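Local coordinates for endo-1,4-beta-xylanase (Pseudoalteromonas haloplanktis, PDB 1H12), which hydrolyses internal beta-1,4 linkages of the xylan backbone and belongs to the cold-adapted members of glycoside hydrolase family 8, at residues Asn34-Asn39 with Leu385-Met390; Ile64-Pro69 with Tyr378-Gly383. One frame throughout, in Å; residues are numbered along the deposited sequence. Where two conformers were deposited one is given.

In the fold
Starting from the N terminus, the chain first lays down helix 29-40, which contains residues 34-39, and then enters the antiparallel sheet through strands 50-55 and 58-66, the latter running into residues 64-69. Some three hundred residues, about half of them helical, follow before the chain returns. Residues 378-383 then close the inner loop in contact 2, and residues 385-390, just further along the same helix 379-392, close the outer loop in contact 1. Contact 2 is thus nested inside contact 1. This late helix ties two early elements together: its beginning lies against the end of strand 58-66 and the loop after it, beside bound xylose, and its later turns pack on helix 29-40 in the buried interior.

Contact 1 (Asn34-Asn39 with Leu385-Met390); sequences NSTFDN and LYMLAM
In the (alpha/alpha)6 barrel of family 8, helix 29-40 and helix 379-392 pack side by side, with Thr36 set against Tyr386, Met387 and Met390. The two segments run nearly antiparallel, at 151° between their directions, and their axes approach to 9.8 Å. A short beta-branched residue suits the point where the backbones come nearest, because its two branches fill the space on two sides. Thr36 OG1 lies near the plane of the Tyr386 ring, at its edge, 3.7 Å from Tyr386 CE1, and also 3.8 Å from Met390 CG. Its neighbours on the partner helix are thus carbon atoms, yet this hydroxyl is not lost in an apolar setting, since it is hydrogen-bonded to the carbonyl of Lys32 one turn earlier. The methyl branch, CG2, reaches the thioether, 3.8 Å from Met387 SD.

Met387 starts out with CG opposite its backbone N and then bends at chi2 (75°) and again at chi3, as an unbranched thioether chain can, so that the sulfur reaches helix 29-40. There the sulfur meets Phe37 in an oblique Met-aromatic contact, 5.2 Å from SD to the centroid of the Phe37 ring and 68° off the ring normal. Beyond the two segments, Phe37 stacks on Phe41 and the Tyr386 ring meets Phe368, so both aromatic groups are held from further sides. The closest touch of the thioether is with the backbone rather than the ring: Met387 SD sits 3.6 Å from Phe37 CA, while Met387 CE turns back to 3.9 Å from Thr36 CG2.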
loop_
_atom_site.group_PDB
_atom_site.type_symbol
_atom_site.label_atom_id
_atom_site.label_comp_id
_atom_site.label_asym_id
_atom_site.label_seq_id
_atom_site.Cartn_x
_atom_site.Cartn_y
_atom_site.Cartn_z
ATOM N N ASN A 34 7.456 9.174 15.188
ATOM C CA ASN A 34 7.775 8.208 16.212
ATOM C C ASN A 34 6.586 7.893 17.114
ATOM O O ASN A 34 6.347 6.718 17.430
ATOM C CB ASN A 34 8.943 8.738 17.094
ATOM C CG ASN A 34 10.241 8.888 16.341
ATOM O OD1 ASN A 34 10.412 8.396 15.255
ATOM N ND2 ASN A 34 11.198 9.583 16.977
ATOM N N SER A 35 5.852 8.922 17.504
ATOM C CA SER A 35 4.672 8.621 18.344
ATOM C C SER A 35 3.587 7.867 17.571
ATOM O O SER A 35 2.863 7.091 18.159
ATOM C CB SER A 35 4.080 9.930 18.939
ATOM O OG SER A 35 3.574 10.770 17.945
ATOM N N THR A 36 3.472 8.116 16.276
ATOM C CA THR A 36 2.514 7.398 15.446
ATOM C C THR A 36 2.859 5.893 15.526
ATOM O O THR A 36 1.972 5.066 15.759
ATOM C CB THR A 36 2.538 7.911 14.045
ATOM O OG1 THR A 36 2.100 9.308 14.011
ATOM C CG2 THR A 36 1.643 7.156 13.135
ATOM N N PHE A 37 4.116 5.537 15.308
ATOM C CA PHE A 37 4.489 4.147 15.383
ATOM C C PHE A 37 4.265 3.625 16.793
ATOM O O PHE A 37 3.683 2.542 16.990
ATOM C CB PHE A 37 5.954 3.936 14.959
ATOM C CG PHE A 37 6.339 2.492 14.914
ATOM C CD1 PHE A 37 6.746 1.810 16.049
ATOM C CD2 PHE A 37 6.272 1.788 13.727
ATOM C CE1 PHE A 37 7.017 0.436 15.991
ATOM C CE2 PHE A 37 6.575 0.466 13.642
ATOM C CZ PHE A 37 6.947 -0.229 14.781
ATOM N N ASP A 38 4.682 4.366 17.797
ATOM C CA ASP A 38 4.570 3.876 19.169
ATOM C C ASP A 38 3.165 3.620 19.576
ATOM O O ASP A 38 2.874 2.688 20.314
ATOM C CB ASP A 38 5.197 4.874 20.129
ATOM C CG ASP A 38 6.735 4.898 20.037
ATOM O OD1 ASP A 38 7.316 4.025 19.369
ATOM O OD2 ASP A 38 7.333 5.865 20.567
ATOM N N ASN A 39 2.249 4.470 19.120
ATOM C CA ASN A 39 0.851 4.268 19.482
ATOM C C ASN A 39 0.198 3.144 18.698
ATOM O O ASN A 39 -0.637 2.405 19.215
ATOM C CB ASN A 39 0.045 5.560 19.239
ATOM C CG ASN A 39 0.413 6.678 20.166
ATOM O OD1 ASN A 39 0.904 6.443 21.232
ATOM N ND2 ASN A 39 0.134 7.947 19.716
ATOM N N LEU A 385 -2.895 3.284 6.727
ATOM C CA LEU A 385 -2.478 4.285 5.760
ATOM C C LEU A 385 -1.890 5.497 6.418
ATOM O O LEU A 385 -0.951 6.102 5.880
ATOM C CB LEU A 385 -3.639 4.697 4.859
ATOM C CG LEU A 385 -4.085 3.640 3.860
ATOM C CD1 LEU A 385 -5.279 4.166 3.030
ATOM C CD2 LEU A 385 -2.995 3.201 2.965
ATOM N N TYR A 386 -2.428 5.907 7.564
ATOM C CA TYR A 386 -1.896 7.040 8.304
ATOM C C TYR A 386 -0.415 6.799 8.657
ATOM O O TYR A 386 0.430 7.679 8.488
ATOM C CB TYR A 386 -2.759 7.238 9.560
ATOM C CG TYR A 386 -2.368 8.463 10.382
ATOM C CD1 TYR A 386 -1.457 8.384 11.400
ATOM C CD2 TYR A 386 -2.911 9.712 10.122
ATOM C CE1 TYR A 386 -1.078 9.469 12.162
ATOM C CE2 TYR A 386 -2.537 10.816 10.870
ATOM C CZ TYR A 386 -1.615 10.693 11.881
ATOM O OH TYR A 386 -1.246 11.766 12.645
ATOM N N MET A 387 -0.104 5.596 9.120
ATOM C CA MET A 387 1.285 5.231 9.444
ATOM C C MET A 387 2.171 5.312 8.223
ATOM O O MET A 387 3.235 5.933 8.259
ATOM C CB MET A 387 1.292 3.810 10.054
ATOM C CG MET A 387 2.661 3.295 10.421
ATOM S SD MET A 387 3.403 3.977 11.908
ATOM C CE MET A 387 4.506 5.276 11.283
ATOM N N LEU A 388 1.756 4.698 7.115
ATOM C CA LEU A 388 2.571 4.758 5.908
ATOM C C LEU A 388 2.782 6.196 5.444
ATOM O O LEU A 388 3.900 6.570 5.085
ATOM C CB LEU A 388 1.930 3.927 4.790
ATOM C CG LEU A 388 1.917 2.432 5.003
ATOM C CD1 LEU A 388 1.103 1.787 3.886
ATOM C CD2 LEU A 388 3.295 1.854 5.021
ATOM N N ALA A 389 1.727 6.992 5.467
ATOM C CA ALA A 389 1.842 8.367 5.011
ATOM C C ALA A 389 2.816 9.176 5.909
ATOM O O ALA A 389 3.576 9.998 5.421
ATOM C CB ALA A 389 0.497 9.024 5.008
ATOM N N MET A 390 2.752 8.944 7.228
ATOM C CA MET A 390 3.659 9.619 8.114
ATOM C C MET A 390 5.104 9.371 7.731
ATOM O O MET A 390 5.940 10.289 7.814
ATOM C CB MET A 390 3.406 9.247 9.586
ATOM C CG MET A 390 2.279 10.005 10.248
ATOM S SD MET A 390 2.492 11.794 10.244
ATOM C CE MET A 390 3.808 11.821 10.817
#

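Contact 2 (Ile64-Pro69 with Tyr378-Gly383); sequences IKAINP and YRYYNG. With XYP (beta-D-xylopyranose), chain B.
With CG opposite its backbone N (chi1 162°), Tyr380 swings its ring from the first turn of helix 379-392 flat onto Ala66, whereas Arg379 places CG between its N and carbonyl carbon (chi1 72°) and extends toward Ile67. The Ala66 methyl makes a CH-pi contact over the middle of the Tyr380 ring, CB to centroid 3.6 Å and only 7° off the normal; a small side chain lets the ring lie this close to the strand. Ile64 CG2 closes the ring edge, 3.9 Å from Tyr380 CE1. Were Tyr380 replaced by an alanine, the Ala66 methyl and Ile64 CG2 would probably lose the ring they pack on, and a gap would be likely to open between strand and helix.

Ile67 CD1 lies over the centre of one face of the Arg379 guanidinium, 3.3 Å from Arg379 CZ, while NE and NH1 are hydrogen-bonded in other directions to the carbonyls of Gln48 and Gly376. One water bridges the backbones, donating to Ile67 O (2.7 Å) and accepting from Tyr380 N (2.9 Å).

At the N-cap position, Pro69 CG lies over one face of the Tyr378 ring, 4.1 Å from Tyr378 CZ. Over the opposite face, toward the rim, sits C4 of beta-D-xylopyranose, whose closest approach is O5 to Tyr378 CD2, 3.4 Å. The sugar leaning over the rim of the tyrosine face is consistent with Tyr378 serving as an apolar wall of the xylose pocket, with Pro69 behind it.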
loop_
_atom_site.group_PDB
_atom_site.type_symbol
_atom_site.label_atom_id
_atom_site.label_comp_id
_atom_site.label_asym_id
_atom_site.label_seq_id
_atom_site.Cartn_x
_atom_site.Cartn_y
_atom_site.Cartn_z
ATOM N N ILE A 64 -1.333 -7.626 12.701
ATOM C CA ILE A 64 -2.077 -6.384 12.518
ATOM C C ILE A 64 -3.535 -6.806 12.449
ATOM O O ILE A 64 -3.967 -7.579 11.603
ATOM C CB ILE A 64 -1.620 -5.634 11.277
ATOM C CG1 ILE A 64 -0.156 -5.183 11.393
ATOM C CG2 ILE A 64 -2.536 -4.437 10.998
ATOM C CD1 ILE A 64 0.174 -4.294 12.573
ATOM N N LYS A 65 -4.326 -6.292 13.400
ATOM C CA LYS A 65 -5.717 -6.653 13.536
ATOM C C LYS A 65 -6.598 -5.779 12.669
ATOM O O LYS A 65 -6.676 -4.556 12.863
ATOM C CB LYS A 65 -6.144 -6.549 15.005
ATOM C CG LYS A 65 -7.570 -7.065 15.238
ATOM C CD LYS A 65 -8.039 -6.936 16.692
ATOM C CE LYS A 65 -7.269 -7.778 17.625
ATOM N NZ LYS A 65 -7.934 -7.735 19.044
ATOM N N ALA A 66 -7.314 -6.397 11.735
ATOM C CA ALA A 66 -8.268 -5.698 10.900
ATOM C C ALA A 66 -9.610 -5.661 11.623
ATOM O O ALA A 66 -10.527 -6.422 11.408
ATOM C CB ALA A 66 -8.387 -6.358 9.506
ATOM N N ILE A 67 -9.681 -4.730 12.551
ATOM C CA ILE A 67 -10.867 -4.486 13.358
ATOM C C ILE A 67 -12.011 -4.214 12.435
ATOM O O ILE A 67 -11.896 -3.482 11.460
ATOM C CB ILE A 67 -10.609 -3.318 14.302
ATOM C CG1 ILE A 67 -9.503 -3.738 15.313
ATOM C CG2 ILE A 67 -11.859 -2.903 15.021
ATOM C CD1 ILE A 67 -8.909 -2.635 16.079
ATOM N N ASN A 68 -13.131 -4.871 12.720
ATOM C CA ASN A 68 -14.258 -4.807 11.805
ATOM C C ASN A 68 -15.542 -5.018 12.554
ATOM O O ASN A 68 -15.911 -6.161 12.926
ATOM C CB ASN A 68 -14.109 -5.887 10.756
ATOM C CG ASN A 68 -15.115 -5.738 9.627
ATOM O OD1 ASN A 68 -16.264 -5.226 9.848
ATOM N ND2 ASN A 68 -14.693 -6.076 8.399
ATOM N N PRO A 69 -16.218 -3.907 12.763
ATOM C CA PRO A 69 -17.489 -3.870 13.512
ATOM C C PRO A 69 -18.628 -4.536 12.781
ATOM O O PRO A 69 -19.526 -5.068 13.391
ATOM C CB PRO A 69 -17.814 -2.349 13.601
ATOM C CG PRO A 69 -16.968 -1.663 12.732
ATOM C CD PRO A 69 -15.843 -2.583 12.287
ATOM N N TYR A 378 -12.899 1.948 12.980
ATOM C CA TYR A 378 -12.470 1.980 11.609
ATOM C C TYR A 378 -10.974 2.229 11.470
ATOM O O TYR A 378 -10.481 2.540 10.379
ATOM C CB TYR A 378 -13.307 2.992 10.783
ATOM C CG TYR A 378 -14.742 2.565 10.655
ATOM C CD1 TYR A 378 -15.110 1.578 9.785
ATOM C CD2 TYR A 378 -15.700 3.094 11.484
ATOM C CE1 TYR A 378 -16.492 1.146 9.684
ATOM C CE2 TYR A 378 -17.076 2.691 11.375
ATOM C CZ TYR A 378 -17.413 1.732 10.486
ATOM O OH TYR A 378 -18.749 1.313 10.396
ATOM N N ARG A 379 -10.221 2.055 12.564
ATOM C CA ARG A 379 -8.843 2.409 12.550
ATOM C C ARG A 379 -7.932 1.479 11.768
ATOM O O ARG A 379 -6.785 1.848 11.519
ATOM C CB ARG A 379 -8.298 2.628 13.960
ATOM C CG ARG A 379 -8.139 1.361 14.770
ATOM C CD ARG A 379 -7.587 1.682 16.129
ATOM N NE ARG A 379 -7.298 0.565 16.989
ATOM C CZ ARG A 379 -8.148 0.029 17.826
ATOM N NH1 ARG A 379 -9.459 0.406 17.812
ATOM N NH2 ARG A 379 -7.718 -0.862 18.677
ATOM N N TYR A 380 -8.353 0.264 11.423
ATOM C CA TYR A 380 -7.433 -0.598 10.660
ATOM C C TYR A 380 -7.000 0.036 9.385
ATOM O O TYR A 380 -5.830 0.182 9.101
ATOM C CB TYR A 380 -8.063 -1.976 10.416
ATOM C CG TYR A 380 -7.352 -2.723 9.288
ATOM C CD1 TYR A 380 -6.164 -3.361 9.481
ATOM C CD2 TYR A 380 -7.926 -2.777 8.030
ATOM C CE1 TYR A 380 -5.515 -4.007 8.441
ATOM C CE2 TYR A 380 -7.281 -3.431 6.967
ATOM C CZ TYR A 380 -6.053 -4.029 7.189
ATOM O OH TYR A 380 -5.381 -4.680 6.162
ATOM N N TYR A 381 -7.944 0.384 8.535
ATOM C CA TYR A 381 -7.499 0.827 7.227
ATOM C C TYR A 381 -7.037 2.280 7.314
ATOM O O TYR A 381 -5.925 2.633 6.771
ATOM C CB TYR A 381 -8.494 0.578 6.151
ATOM C CG TYR A 381 -8.051 0.886 4.723
ATOM C CD1 TYR A 381 -6.883 0.428 4.204
ATOM C CD2 TYR A 381 -8.819 1.657 3.859
ATOM C CE1 TYR A 381 -6.460 0.768 2.943
ATOM C CE2 TYR A 381 -8.489 1.892 2.608
ATOM C CZ TYR A 381 -7.242 1.468 2.117
ATOM O OH TYR A 381 -6.774 1.782 0.851
ATOM N N ASN A 382 -7.787 3.115 8.057
ATOM C CA ASN A 382 -7.357 4.496 8.271
ATOM C C ASN A 382 -6.003 4.600 8.936
ATOM O O ASN A 382 -5.159 5.386 8.517
ATOM C CB ASN A 382 -8.406 5.265 9.054
ATOM C CG ASN A 382 -9.672 5.540 8.221
ATOM O OD1 ASN A 382 -10.817 5.292 8.737
ATOM N ND2 ASN A 382 -9.535 6.033 7.080
ATOM N N GLY A 383 -5.786 3.824 9.985
ATOM C CA GLY A 383 -4.577 3.870 10.752
ATOM C C GLY A 383 -3.383 3.265 10.022
ATOM O O GLY A 383 -2.262 3.756 10.160
HETATM O O1 XYP B . -13.881 7.376 11.798
HETATM C C1 XYP B . -14.593 7.148 10.568
HETATM C C2 XYP B . -13.649 6.837 9.525
HETATM C C3 XYP B . -14.259 6.543 8.205
HETATM C C4 XYP B . -15.539 5.711 8.384
HETATM C C5 XYP B . -16.414 6.248 9.503
HETATM O O2 XYP B . -12.616 7.810 9.353
HETATM O O3 XYP B . -13.313 5.947 7.319
HETATM O O4 XYP B . -16.255 5.545 7.190
HETATM O O5 XYP B . -15.627 6.355 10.694
HETATM O O HOH W 1 -10.984 -0.970 11.534
#